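Local coordinates for cellulose biosynthesis protein BcsG (Salmonella typhimurium LT2, PDB 5OLT), which is required for cellulose biosynthesis, this chain being its extramembrane, zinc-binding domain of the alkaline phosphatase family, at residues N31-T36 with A352-N357; I64-L69 with D243-F248; F214-L219 with Q239-E244; A360-Y365 with P369-N374. All coordinates share one frame; numbering follows the deposited sequence.

Contact 1: residues N31-T36 with A352-N357; sequences NAWLNT and APVSEN
A helix laid against one face of the small C-terminal antiparallel sheet makes this contact: Trp33 and Leu34 on helix 27-42 meet Ala352 and Val354, which lead into the edge strand 355-357. Trp33 does most of the reaching. With CG anti to the backbone N (chi1 -176°), the indole runs out from the helix and brings its six-membered ring forward, so that the far edge, not a face, does the touching. There CH2 lies 3.6 Å from Val354 CG2 and 3.8 Å from Ala352 CB, and both methyls sit close to the ring plane. The other branch of Val354 serves the neighbouring residue, CG1 packing 3.9 Å from Leu34 CD1. Val354 thus divides its two methyls between consecutive residues of one helical turn. At the opposite end of the indole, the buried NE1 is satisfied by the carbonyl O of Pro19, which helps to fix how the ring is turned. Phe37, one turn further along the helix, also packs on Ala352 and Val354. Strand 360-365 continues the same surface, with Ile363 against Trp33 and Val361 against Leu34, while Tyr38 OH ties the helix to Glu356 OE2.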
loop_
_atom_site.group_PDB
_atom_site.type_symbol
_atom_site.label_atom_id
_atom_site.label_comp_id
_atom_site.label_asym_id
_atom_site.label_seq_id
_atom_site.Cartn_x
_atom_site.Cartn_y
_atom_site.Cartn_z
ATOM N N ASN A 31 -13.362 -22.894 3.354
ATOM C CA ASN A 31 -12.603 -22.871 4.610
ATOM C C ASN A 31 -11.212 -23.492 4.395
ATOM O O ASN A 31 -10.176 -22.949 4.832
ATOM C CB ASN A 31 -13.343 -23.681 5.709
ATOM C CG ASN A 31 -14.442 -22.900 6.387
ATOM O OD1 ASN A 31 -14.533 -21.668 6.278
ATOM N ND2 ASN A 31 -15.266 -23.603 7.143
ATOM N N ALA A 32 -11.176 -24.638 3.714
ATOM C CA ALA A 32 -9.906 -25.312 3.460
ATOM C C ALA A 32 -8.989 -24.436 2.585
ATOM O O ALA A 32 -7.790 -24.352 2.831
ATOM C CB ALA A 32 -10.125 -26.669 2.825
ATOM N N TRP A 33 -9.568 -23.799 1.552
ATOM C CA TRP A 33 -8.801 -22.904 0.699
ATOM C C TRP A 33 -8.160 -21.775 1.530
ATOM O O TRP A 33 -6.964 -21.475 1.339
ATOM C CB TRP A 33 -9.667 -22.336 -0.443
ATOM C CG TRP A 33 -8.842 -21.502 -1.359
ATOM C CD1 TRP A 33 -8.146 -21.922 -2.444
ATOM C CD2 TRP A 33 -8.558 -20.097 -1.218
ATOM N NE1 TRP A 33 -7.434 -20.883 -2.982
ATOM C CE2 TRP A 33 -7.676 -19.749 -2.256
ATOM C CE3 TRP A 33 -8.978 -19.099 -0.306
ATOM C CZ2 TRP A 33 -7.193 -18.437 -2.416
ATOM C CZ3 TRP A 33 -8.483 -17.799 -0.460
ATOM C CH2 TRP A 33 -7.609 -17.484 -1.503
ATOM N N LEU A 34 -8.941 -21.186 2.437
ATOM C CA LEU A 34 -8.386 -20.106 3.243
ATOM C C LEU A 34 -7.218 -20.579 4.119
ATOM O O LEU A 34 -6.210 -19.883 4.242
ATOM C CB LEU A 34 -9.480 -19.433 4.064
ATOM C CG LEU A 34 -9.068 -18.201 4.899
ATOM C CD1 LEU A 34 -8.670 -17.022 3.979
ATOM C CD2 LEU A 34 -10.183 -17.779 5.835
ATOM N N ASN A 35 -7.381 -21.749 4.761
ATOM C CA ASN A 35 -6.287 -22.279 5.529
ATOM C C ASN A 35 -5.051 -22.562 4.670
ATOM O O ASN A 35 -3.925 -22.325 5.108
ATOM C CB ASN A 35 -6.735 -23.525 6.319
ATOM C CG ASN A 35 -7.367 -23.167 7.654
ATOM O OD1 ASN A 35 -6.868 -22.306 8.378
ATOM N ND2 ASN A 35 -8.489 -23.795 7.961
ATOM N N THR A 36 -5.283 -23.026 3.434
ATOM C CA THR A 36 -4.191 -23.272 2.461
ATOM C C THR A 36 -3.487 -21.955 2.104
ATOM O O THR A 36 -2.264 -21.901 2.059
ATOM C CB THR A 36 -4.729 -23.988 1.221
ATOM O OG1 THR A 36 -5.281 -25.224 1.661
ATOM C CG2 THR A 36 -3.614 -24.270 0.218
ATOM N N ALA A 352 -3.367 -13.673 -3.689
ATOM C CA ALA A 352 -4.819 -13.757 -3.876
ATOM C C ALA A 352 -5.495 -12.614 -3.101
ATOM O O ALA A 352 -4.982 -12.190 -2.033
ATOM C CB ALA A 352 -5.349 -15.126 -3.415
ATOM N N PRO A 353 -6.632 -12.113 -3.631
ATOM C CA PRO A 353 -7.344 -10.996 -2.965
ATOM C C PRO A 353 -8.202 -11.474 -1.808
ATOM O O PRO A 353 -9.370 -11.748 -1.947
ATOM C CB PRO A 353 -8.187 -10.399 -4.093
ATOM C CG PRO A 353 -8.472 -11.578 -4.949
ATOM C CD PRO A 353 -7.176 -12.364 -4.980
ATOM N N VAL A 354 -7.563 -11.619 -0.686
ATOM C CA VAL A 354 -8.215 -11.997 0.563
ATOM C C VAL A 354 -8.188 -10.766 1.450
ATOM O O VAL A 354 -7.146 -10.117 1.583
ATOM C CB VAL A 354 -7.432 -13.135 1.243
ATOM C CG1 VAL A 354 -7.992 -13.423 2.641
ATOM C CG2 VAL A 354 -7.436 -14.379 0.337
ATOM N N SER A 355 -9.326 -10.432 2.055
ATOM C CA SER A 355 -9.382 -9.250 2.912
ATOM C C SER A 355 -10.096 -9.584 4.204
ATOM O O SER A 355 -11.031 -10.415 4.209
ATOM C CB SER A 355 -10.134 -8.109 2.213
ATOM O OG SER A 355 -9.487 -7.789 0.996
ATOM N N GLU A 356 -9.662 -8.952 5.282
ATOM C CA GLU A 356 -10.241 -9.243 6.585
ATOM C C GLU A 356 -10.310 -8.069 7.458
ATOM O O GLU A 356 -9.457 -7.180 7.405
ATOM C CB GLU A 356 -9.352 -10.232 7.385
ATOM C CG GLU A 356 -8.927 -11.438 6.656
ATOM C CD GLU A 356 -8.284 -12.468 7.548
ATOM O OE1 GLU A 356 -8.482 -12.510 8.816
ATOM O OE2 GLU A 356 -7.599 -13.260 6.909
ATOM N N ASN A 357 -11.356 -8.073 8.290
ATOM C CA ASN A 357 -11.390 -7.251 9.510
ATOM C C ASN A 357 -11.595 -8.272 10.652
ATOM O O ASN A 357 -11.709 -9.460 10.382
ATOM C CB ASN A 357 -12.522 -6.218 9.442
ATOM C CG ASN A 357 -12.417 -5.283 8.234
ATOM O OD1 ASN A 357 -11.329 -4.920 7.782
ATOM N ND2 ASN A 357 -13.562 -4.836 7.751
#

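Contact 2: residues I64-L69 with D243-F248; sequences INICSL and DELDAF. With ZN (zinc ion), chain B.
Leu245 and Ile64 meet because each carries its gamma carbon anti to its own carbonyl carbon: Leu245 CG through chi1 -67°, Ile64 CG1 through chi1 -63°. Ile64 then continues extended, and its terminal CD1 reaches out from the strand towards the helix, where it lies 4.2 Å from Leu245 CD2. The two side chains come from opposite directions and pass alongside each other. Leu245 has a second branch for the next inward-facing residue of the strand, CD1 standing 4.3 Å from Ile66 CD1. One leucine therefore spans two isoleucines that sit two positions apart on the same face of strand 60-66. The contact is purely apolar, made by methyl groups at van der Waals distances.

At the C-terminal end of the strand the chain enters the metal site. Cys67 SG, anti to its backbone N, binds the zinc ion at 2.3 Å, and water 1 stands 2.5 Å from the metal; Ser102, Glu266 and His267 complete the protein ligands. The same strand whose Ile64 and Ile66 face the helix thus leads straight into a metal ligand, as central strands do in the alkaline phosphatase family.

Strand 60-66 lies between strands 210-216 and 259-265 in the mixed sheet. Helix 234-255 packs on this face, running roughly antiparallel to the strand; here Leu241 joins Leu245 against Ile66, and Val261 and Val263 of strand 259-265 extend the apolar layer beside Ile64 and Ile66. Helix 191-203 packs against Phe248 on the same helix.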
loop_
_atom_site.group_PDB
_atom_site.type_symbol
_atom_site.label_atom_id
_atom_site.label_comp_id
_atom_site.label_asym_id
_atom_site.label_seq_id
_atom_site.Cartn_x
_atom_site.Cartn_y
_atom_site.Cartn_z
ATOM N N ILE A 64 3.586 6.775 0.656
ATOM C CA ILE A 64 2.467 7.696 0.823
ATOM C C ILE A 64 1.213 6.821 0.975
ATOM O O ILE A 64 0.740 6.218 -0.004
ATOM C CB ILE A 64 2.369 8.636 -0.418
ATOM C CG1 ILE A 64 3.643 9.497 -0.515
ATOM C CG2 ILE A 64 1.106 9.490 -0.351
ATOM C CD1 ILE A 64 3.669 10.410 -1.717
ATOM N N ASN A 65 0.697 6.709 2.212
ATOM C CA ASN A 65 -0.363 5.776 2.552
ATOM C C ASN A 65 -1.643 6.580 2.766
ATOM O O ASN A 65 -1.733 7.390 3.684
ATOM C CB ASN A 65 0.095 5.019 3.818
ATOM C CG ASN A 65 -0.868 3.958 4.265
ATOM O OD1 ASN A 65 -1.374 3.138 3.458
ATOM N ND2 ASN A 65 -1.109 3.923 5.561
ATOM N N ILE A 66 -2.599 6.401 1.857
ATOM C CA ILE A 66 -3.755 7.300 1.762
ATOM C C ILE A 66 -5.017 6.620 2.245
ATOM O O ILE A 66 -5.413 5.583 1.705
ATOM C CB ILE A 66 -3.964 7.765 0.300
ATOM C CG1 ILE A 66 -2.705 8.482 -0.225
ATOM C CG2 ILE A 66 -5.225 8.647 0.172
ATOM C CD1 ILE A 66 -2.727 8.748 -1.719
ATOM N N CYS A 67 -5.658 7.214 3.251
ATOM C CA CYS A 67 -6.937 6.689 3.743
ATOM C C CYS A 67 -8.038 6.897 2.694
ATOM O O CYS A 67 -8.094 7.951 2.062
ATOM C CB CYS A 67 -7.284 7.409 5.066
ATOM S SG CYS A 67 -8.831 6.870 5.875
ATOM N N SER A 68 -8.931 5.903 2.552
ATOM C CA SER A 68 -10.217 6.123 1.868
ATOM C C SER A 68 -10.081 6.458 0.374
ATOM O O SER A 68 -10.701 7.417 -0.108
ATOM C CB SER A 68 -11.066 7.179 2.605
ATOM O OG SER A 68 -11.332 6.743 3.933
ATOM N N LEU A 69 -9.333 5.618 -0.352
ATOM C CA LEU A 69 -9.104 5.786 -1.784
ATOM C C LEU A 69 -9.014 4.402 -2.417
ATOM O O LEU A 69 -7.993 3.719 -2.266
ATOM C CB LEU A 69 -7.809 6.591 -2.013
ATOM C CG LEU A 69 -7.443 6.758 -3.506
ATOM C CD1 LEU A 69 -8.525 7.515 -4.237
ATOM C CD2 LEU A 69 -6.106 7.511 -3.578
ATOM N N ASP A 243 -3.848 16.958 -7.252
ATOM C CA ASP A 243 -3.113 18.141 -7.733
ATOM C C ASP A 243 -1.904 18.457 -6.857
ATOM O O ASP A 243 -0.826 18.802 -7.391
ATOM C CB ASP A 243 -4.058 19.348 -7.779
ATOM C CG ASP A 243 -5.015 19.309 -8.995
ATOM O OD1 ASP A 243 -4.757 18.542 -9.964
ATOM O OD2 ASP A 243 -6.019 20.078 -8.949
ATOM N N GLU A 244 -2.035 18.267 -5.530
ATOM C CA GLU A 244 -0.897 18.515 -4.660
ATOM C C GLU A 244 0.186 17.457 -4.836
ATOM O O GLU A 244 1.361 17.803 -4.842
ATOM C CB GLU A 244 -1.329 18.645 -3.210
ATOM C CG GLU A 244 -2.083 19.945 -2.983
ATOM C CD GLU A 244 -2.255 20.298 -1.521
ATOM O OE1 GLU A 244 -2.054 19.452 -0.616
ATOM O OE2 GLU A 244 -2.630 21.481 -1.270
ATOM N N LEU A 245 -0.207 16.189 -4.978
ATOM C CA LEU A 245 0.799 15.149 -5.214
ATOM C C LEU A 245 1.517 15.388 -6.537
ATOM O O LEU A 245 2.743 15.257 -6.601
ATOM C CB LEU A 245 0.161 13.760 -5.184
ATOM C CG LEU A 245 -0.367 13.320 -3.817
ATOM C CD1 LEU A 245 -1.089 11.984 -3.984
ATOM C CD2 LEU A 245 0.768 13.212 -2.792
ATOM N N ASP A 246 0.779 15.758 -7.581
ATOM C CA ASP A 246 1.423 16.025 -8.854
ATOM C C ASP A 246 2.360 17.211 -8.791
ATOM O O ASP A 246 3.454 17.161 -9.366
ATOM C CB ASP A 246 0.367 16.214 -9.944
ATOM C CG ASP A 246 0.833 15.717 -11.283
ATOM O OD1 ASP A 246 1.464 14.624 -11.345
ATOM O OD2 ASP A 246 0.567 16.421 -12.269
ATOM N N ALA A 247 1.973 18.260 -8.067
ATOM C CA ALA A 247 2.818 19.428 -7.866
ATOM C C ALA A 247 4.083 19.001 -7.125
ATOM O O ALA A 247 5.185 19.412 -7.501
ATOM C CB ALA A 247 2.078 20.510 -7.117
ATOM N N PHE A 248 3.940 18.150 -6.108
ATOM C CA PHE A 248 5.097 17.671 -5.419
ATOM C C PHE A 248 6.005 16.808 -6.284
ATOM O O PHE A 248 7.232 16.932 -6.193
ATOM C CB PHE A 248 4.711 16.925 -4.138
ATOM C CG PHE A 248 5.905 16.607 -3.322
ATOM C CD1 PHE A 248 6.659 17.681 -2.786
ATOM C CD2 PHE A 248 6.319 15.309 -3.129
ATOM C CE1 PHE A 248 7.780 17.461 -2.036
ATOM C CE2 PHE A 248 7.503 15.071 -2.358
ATOM C CZ PHE A 248 8.224 16.160 -1.847
HETATM ZN ZN ZN B . -8.406 4.746 6.589
HETATM O O HOH W 1 -10.521 5.122 7.867
#

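Contact 3: residues F214-L219 with Q239-E244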
loop_
_atom_site.group_PDB
_atom_site.type_symbol
_atom_site.label_atom_id
_atom_site.label_comp_id
_atom_site.label_asym_id
_atom_site.label_seq_id
_atom_site.Cartn_x
_atom_site.Cartn_y
_atom_site.Cartn_z
ATOM N N PHE A 214 4.386 7.942 5.435
ATOM C CA PHE A 214 3.549 9.135 5.480
ATOM C C PHE A 214 2.078 8.727 5.372
ATOM O O PHE A 214 1.702 8.126 4.362
ATOM C CB PHE A 214 3.959 10.057 4.305
ATOM C CG PHE A 214 3.131 11.324 4.117
ATOM C CD1 PHE A 214 2.377 11.935 5.155
ATOM C CD2 PHE A 214 3.114 11.938 2.846
ATOM C CE1 PHE A 214 1.651 13.096 4.932
ATOM C CE2 PHE A 214 2.391 13.116 2.641
ATOM C CZ PHE A 214 1.654 13.693 3.666
ATOM N N ASN A 215 1.268 9.020 6.405
ATOM C CA ASN A 215 -0.147 8.664 6.375
ATOM C C ASN A 215 -1.021 9.913 6.211
ATOM O O ASN A 215 -0.802 10.921 6.876
ATOM C CB ASN A 215 -0.553 7.871 7.635
ATOM C CG ASN A 215 -1.983 7.422 7.567
ATOM O OD1 ASN A 215 -2.867 8.074 8.116
ATOM N ND2 ASN A 215 -2.227 6.288 6.896
ATOM N N LEU A 216 -1.965 9.832 5.269
ATOM C CA LEU A 216 -2.793 10.961 4.834
ATOM C C LEU A 216 -4.273 10.693 5.022
ATOM O O LEU A 216 -4.787 9.712 4.499
ATOM C CB LEU A 216 -2.594 11.245 3.313
ATOM C CG LEU A 216 -1.231 11.694 2.875
ATOM C CD1 LEU A 216 -0.283 10.513 2.825
ATOM C CD2 LEU A 216 -1.321 12.344 1.502
ATOM N N LEU A 217 -4.950 11.622 5.681
ATOM C CA LEU A 217 -6.358 11.511 6.024
ATOM C C LEU A 217 -7.383 12.404 5.259
ATOM O O LEU A 217 -8.566 12.353 5.600
ATOM C CB LEU A 217 -6.451 11.897 7.541
ATOM C CG LEU A 217 -7.586 11.301 8.346
ATOM C CD1 LEU A 217 -7.433 9.779 8.415
ATOM C CD2 LEU A 217 -7.613 11.903 9.748
ATOM N N PRO A 218 -6.982 13.201 4.232
ATOM C CA PRO A 218 -7.989 14.167 3.757
ATOM C C PRO A 218 -9.247 13.553 3.148
ATOM O O PRO A 218 -10.294 14.209 3.150
ATOM C CB PRO A 218 -7.224 14.983 2.718
ATOM C CG PRO A 218 -6.211 14.034 2.186
ATOM C CD PRO A 218 -5.751 13.274 3.417
ATOM N N LEU A 219 -9.153 12.324 2.628
ATOM C CA LEU A 219 -10.302 11.719 1.952
ATOM C C LEU A 219 -11.224 10.999 2.928
ATOM O O LEU A 219 -12.250 10.484 2.521
ATOM C CB LEU A 219 -9.832 10.764 0.849
ATOM C CG LEU A 219 -8.884 11.422 -0.151
ATOM C CD1 LEU A 219 -8.570 10.390 -1.241
ATOM C CD2 LEU A 219 -9.410 12.732 -0.748
ATOM N N GLN A 239 -9.477 15.655 -5.986
ATOM C CA GLN A 239 -8.797 16.507 -6.948
ATOM C C GLN A 239 -7.696 17.339 -6.279
ATOM O O GLN A 239 -6.591 17.458 -6.834
ATOM C CB GLN A 239 -9.837 17.417 -7.617
ATOM C CG GLN A 239 -9.218 18.414 -8.595
ATOM C CD GLN A 239 -8.786 17.805 -9.921
ATOM O OE1 GLN A 239 -9.403 16.826 -10.416
ATOM N NE2 GLN A 239 -7.754 18.405 -10.544
ATOM N N LYS A 240 -8.000 17.939 -5.120
ATOM C CA LYS A 240 -7.023 18.750 -4.406
ATOM C C LYS A 240 -5.807 17.919 -4.042
ATOM O O LYS A 240 -4.669 18.340 -4.255
ATOM C CB LYS A 240 -7.673 19.336 -3.145
ATOM C CG LYS A 240 -6.727 20.101 -2.220
ATOM C CD LYS A 240 -7.541 20.733 -1.102
ATOM C CE LYS A 240 -6.709 21.523 -0.099
ATOM N NZ LYS A 240 -6.563 22.936 -0.461
ATOM N N LEU A 241 -6.042 16.716 -3.504
ATOM C CA LEU A 241 -4.931 15.834 -3.141
ATOM C C LEU A 241 -4.098 15.453 -4.365
ATOM O O LEU A 241 -2.866 15.502 -4.322
ATOM C CB LEU A 241 -5.469 14.558 -2.470
ATOM C CG LEU A 241 -4.395 13.495 -2.160
ATOM C CD1 LEU A 241 -3.290 14.021 -1.228
ATOM C CD2 LEU A 241 -5.056 12.257 -1.582
ATOM N N PHE A 242 -4.776 15.068 -5.450
ATOM C CA PHE A 242 -4.038 14.606 -6.612
ATOM C C PHE A 242 -3.263 15.756 -7.243
ATOM O O PHE A 242 -2.140 15.560 -7.702
ATOM C CB PHE A 242 -4.969 13.956 -7.635
ATOM C CG PHE A 242 -5.731 12.751 -7.115
ATOM C CD1 PHE A 242 -5.330 12.044 -5.986
ATOM C CD2 PHE A 242 -6.864 12.308 -7.820
ATOM C CE1 PHE A 242 -6.089 10.960 -5.555
ATOM C CE2 PHE A 242 -7.618 11.224 -7.378
ATOM C CZ PHE A 242 -7.211 10.543 -6.242
ATOM N N ASP A 243 -3.848 16.958 -7.252
ATOM C CA ASP A 243 -3.113 18.141 -7.733
ATOM C C ASP A 243 -1.904 18.457 -6.857
ATOM O O ASP A 243 -0.826 18.802 -7.391
ATOM C CB ASP A 243 -4.058 19.348 -7.779
ATOM C CG ASP A 243 -5.015 19.309 -8.995
ATOM O OD1 ASP A 243 -4.757 18.542 -9.964
ATOM O OD2 ASP A 243 -6.019 20.078 -8.949
ATOM N N GLU A 244 -2.035 18.267 -5.530
ATOM C CA GLU A 244 -0.897 18.515 -4.660
ATOM C C GLU A 244 0.186 17.457 -4.836
ATOM O O GLU A 244 1.361 17.803 -4.842
ATOM C CB GLU A 244 -1.329 18.645 -3.210
ATOM C CG GLU A 244 -2.083 19.945 -2.983
ATOM C CD GLU A 244 -2.255 20.298 -1.521
ATOM O OE1 GLU A 244 -2.054 19.452 -0.616
ATOM O OE2 GLU A 244 -2.630 21.481 -1.270
#
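Leu216, which touches Leu241 across the contact, also lies on one face of the Phe214 ring: its CD1 sits over the ring centre, 3.5 Å above the plane, a CH-pi type of contact within the strand. On the helix, the ring of Phe242 is met edge-to-face by Trp85 and by His82. The other methyl of Leu216 is left for the helix, and CD2 lies 3.8 Å from Leu241 CD1. Phe214 itself packs on Val194 and Leu195 of helix 191-203.

Leu241 is the hub. Its CG is anti to the backbone N (chi1 175°), and the two methyls fork between strand and loop. While CD1 takes Leu216, CD2 meets Leu219 CD1 at 4.0 Å, the two leucine side chains crossing at about a right angle. Pro218 adds its ring carbon CG, 4.3 Å from the same CD2. The strand end and the turn after it thus curve around a single leucine.

Along the helix, one turn apart, Gln239 NE2 donates to Asp243 OD2 over 2.9 Å, meeting the carboxylate on its syn side but 30° out of its plane. Asp243 OD1 also holds His82 NE2, so this carboxylate has partners from two parts of the chain.

Beside strand 210-216 in the sheet runs strand 60-66, whose Ile64 touches Leu216 and whose Ile66 touches Leu219. Asp191, at the start of helix 191-203, borders Pro218 and Leu241.

Contact 4: residues A360-Y365 with P369-N374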
loop_
_atom_site.group_PDB
_atom_site.type_symbol
_atom_site.label_atom_id
_atom_site.label_comp_id
_atom_site.label_asym_id
_atom_site.label_seq_id
_atom_site.Cartn_x
_atom_site.Cartn_y
_atom_site.Cartn_z
ATOM N N ALA A 360 -14.796 -10.515 9.830
ATOM C CA ALA A 360 -15.221 -10.890 8.494
ATOM C C ALA A 360 -14.022 -11.161 7.622
ATOM O O ALA A 360 -13.001 -10.459 7.723
ATOM C CB ALA A 360 -16.045 -9.766 7.877
ATOM N N VAL A 361 -14.165 -12.181 6.772
ATOM C CA VAL A 361 -13.181 -12.463 5.695
ATOM C C VAL A 361 -13.923 -12.440 4.362
ATOM O O VAL A 361 -15.050 -12.955 4.254
ATOM C CB VAL A 361 -12.514 -13.857 5.877
ATOM C CG1 VAL A 361 -11.449 -14.068 4.826
ATOM C CG2 VAL A 361 -11.865 -14.043 7.271
ATOM N N VAL A 362 -13.295 -11.806 3.362
ATOM C CA VAL A 362 -13.837 -11.780 2.015
ATOM C C VAL A 362 -12.771 -12.402 1.116
ATOM O O VAL A 362 -11.586 -12.044 1.189
ATOM C CB VAL A 362 -14.155 -10.348 1.547
ATOM C CG1 VAL A 362 -14.541 -10.328 0.080
ATOM C CG2 VAL A 362 -15.291 -9.790 2.386
ATOM N N ILE A 363 -13.212 -13.299 0.240
ATOM C CA ILE A 363 -12.329 -13.914 -0.778
ATOM C C ILE A 363 -13.008 -13.908 -2.131
ATOM O O ILE A 363 -14.228 -13.714 -2.229
ATOM C CB ILE A 363 -11.918 -15.377 -0.419
ATOM C CG1 ILE A 363 -13.117 -16.339 -0.526
ATOM C CG2 ILE A 363 -11.289 -15.385 0.991
ATOM C CD1 ILE A 363 -12.779 -17.811 -0.245
ATOM N N GLN A 364 -12.198 -14.101 -3.171
ATOM C CA GLN A 364 -12.692 -14.414 -4.510
ATOM C C GLN A 364 -12.449 -15.893 -4.733
ATOM O O GLN A 364 -11.339 -16.363 -4.543
ATOM C CB GLN A 364 -11.968 -13.598 -5.574
ATOM C CG GLN A 364 -12.220 -12.109 -5.495
ATOM C CD GLN A 364 -13.514 -11.683 -6.159
ATOM O OE1 GLN A 364 -14.179 -12.466 -6.823
ATOM N NE2 GLN A 364 -13.848 -10.430 -6.004
ATOM N N TYR A 365 -13.472 -16.624 -5.124
ATOM C CA TYR A 365 -13.307 -18.079 -5.330
ATOM C C TYR A 365 -13.983 -18.397 -6.644
ATOM O O TYR A 365 -15.183 -18.125 -6.798
ATOM C CB TYR A 365 -13.942 -18.886 -4.174
ATOM C CG TYR A 365 -13.535 -20.341 -4.213
ATOM C CD1 TYR A 365 -14.233 -21.246 -5.023
ATOM C CD2 TYR A 365 -12.436 -20.809 -3.462
ATOM C CE1 TYR A 365 -13.842 -22.585 -5.101
ATOM C CE2 TYR A 365 -12.021 -22.133 -3.552
ATOM C CZ TYR A 365 -12.745 -23.021 -4.361
ATOM O OH TYR A 365 -12.347 -24.342 -4.440
ATOM N N PRO A 369 -17.169 -13.330 -5.447
ATOM C CA PRO A 369 -16.810 -12.967 -4.073
ATOM C C PRO A 369 -17.684 -13.648 -3.022
ATOM O O PRO A 369 -18.898 -13.785 -3.198
ATOM C CB PRO A 369 -17.035 -11.441 -4.061
ATOM C CG PRO A 369 -18.151 -11.227 -5.056
ATOM C CD PRO A 369 -17.902 -12.238 -6.136
ATOM N N TYR A 370 -17.052 -14.082 -1.945
ATOM C CA TYR A 370 -17.769 -14.701 -0.800
ATOM C C TYR A 370 -17.332 -14.041 0.465
ATOM O O TYR A 370 -16.183 -13.572 0.557
ATOM C CB TYR A 370 -17.405 -16.188 -0.691
ATOM C CG TYR A 370 -17.909 -17.017 -1.849
ATOM C CD1 TYR A 370 -17.177 -17.110 -3.031
ATOM C CD2 TYR A 370 -19.148 -17.687 -1.766
ATOM C CE1 TYR A 370 -17.635 -17.862 -4.116
ATOM C CE2 TYR A 370 -19.616 -18.439 -2.847
ATOM C CZ TYR A 370 -18.845 -18.540 -4.002
ATOM O OH TYR A 370 -19.284 -19.282 -5.062
ATOM N N VAL A 371 -18.228 -14.012 1.451
ATOM C CA VAL A 371 -17.921 -13.474 2.752
ATOM C C VAL A 371 -18.183 -14.516 3.853
ATOM O O VAL A 371 -19.195 -15.236 3.787
ATOM C CB VAL A 371 -18.676 -12.127 3.015
ATOM C CG1 VAL A 371 -20.189 -12.261 2.939
ATOM C CG2 VAL A 371 -18.256 -11.531 4.351
ATOM N N ARG A 372 -17.301 -14.547 4.851
ATOM C CA ARG A 372 -17.494 -15.382 6.051
ATOM C C ARG A 372 -17.526 -14.487 7.259
ATOM O O ARG A 372 -16.585 -13.730 7.525
ATOM C CB ARG A 372 -16.343 -16.371 6.208
ATOM C CG ARG A 372 -16.663 -17.398 7.291
ATOM C CD ARG A 372 -15.553 -18.414 7.451
ATOM N NE ARG A 372 -14.362 -17.797 8.027
ATOM C CZ ARG A 372 -13.172 -18.396 8.096
ATOM N NH1 ARG A 372 -13.003 -19.623 7.554
ATOM N NH2 ARG A 372 -12.163 -17.764 8.683
ATOM N N LEU A 373 -18.648 -14.542 7.969
ATOM C CA LEU A 373 -18.822 -13.749 9.186
ATOM C C LEU A 373 -18.452 -14.628 10.385
ATOM O O LEU A 373 -19.038 -15.703 10.584
ATOM C CB LEU A 373 -20.273 -13.228 9.237
ATOM C CG LEU A 373 -20.702 -12.429 7.988
ATOM C CD1 LEU A 373 -22.171 -12.118 7.994
ATOM C CD2 LEU A 373 -19.864 -11.147 7.824
ATOM N N ASN A 374 -17.425 -14.202 11.130
ATOM C CA ASN A 374 -17.015 -14.787 12.401
ATOM C C ASN A 374 -16.774 -16.263 12.341
ATOM O O ASN A 374 -17.109 -16.983 13.295
ATOM C CB ASN A 374 -18.051 -14.454 13.507
ATOM C CG ASN A 374 -18.244 -12.944 13.687
ATOM O OD1 ASN A 374 -17.285 -12.235 14.028
ATOM N ND2 ASN A 374 -19.485 -12.438 13.461
HETATM O O HOH W 2 -17.492 -19.710 -6.910
#
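Strands 360-365 and 368-373 form a beta hairpin, and four backbone hydrogen bonds join them as two antiparallel hydrogen-bonded pairs, Val361 with Arg372 and Ile363 with Tyr370. The bonds are nearly straight: Arg372 N donates to Val361 O at 2.8 Å, with an angle of 167° at the hydrogen. Between them, the non-hydrogen-bonded pair Val362 and Val371 brings CG2 to CG2 at 4.0 Å. At the turn end, Gln364, bent at chi2 (-82°), folds its amide alongside Pro369, NE2 lying 3.9 Å from Pro369 CB.

On the other face, Tyr370 leans across to Tyr365, its CE1 3.8 Å from Tyr365 CB. The ring edge also faces Tyr365 O, 3.6 Å from CE1. Water 2 bridges the two residues, donating to Tyr365 O at 2.8 Å and hydrogen-bonded to Tyr370 OH at 2.6 Å. Arg372 runs beside Val361, pointing the same way, and its NH1 is held by Asn31 OD1.

Helix 27-42 covers the face of Val361, Tyr370 and Arg372 through Leu30 and Leu34. Pro287 of helix 287-290 packs on the Val362 face, and strands 355-357 and 379-380 flank the hairpin as its sheet neighbours.

Overall arrangement
Two pairs emerge. Contacts 2 and 3 share helix 234-255 and neighbouring strands of the large mixed sheet; their centres are 4 Å apart, and backbone bonds from Asn65 to Phe214 and Leu216 join them. Contacts 1 and 4, whose centres lie 8 Å apart, meet at the small antiparallel sheet, joined by the Ser355–Val362 backbone bond and by Asn31 with Arg372. About 30 Å separates the centres of the two groups. Contacts 1, 2 and 3 are buried and apolar across their segments; contact 2 supplies the zinc ligand Cys67, and Leu219's side chain in contact 3 lies about 8 Å from the metal. Contact 4 rests on backbone hydrogen bonds and is also mostly buried, but exposed at Leu373.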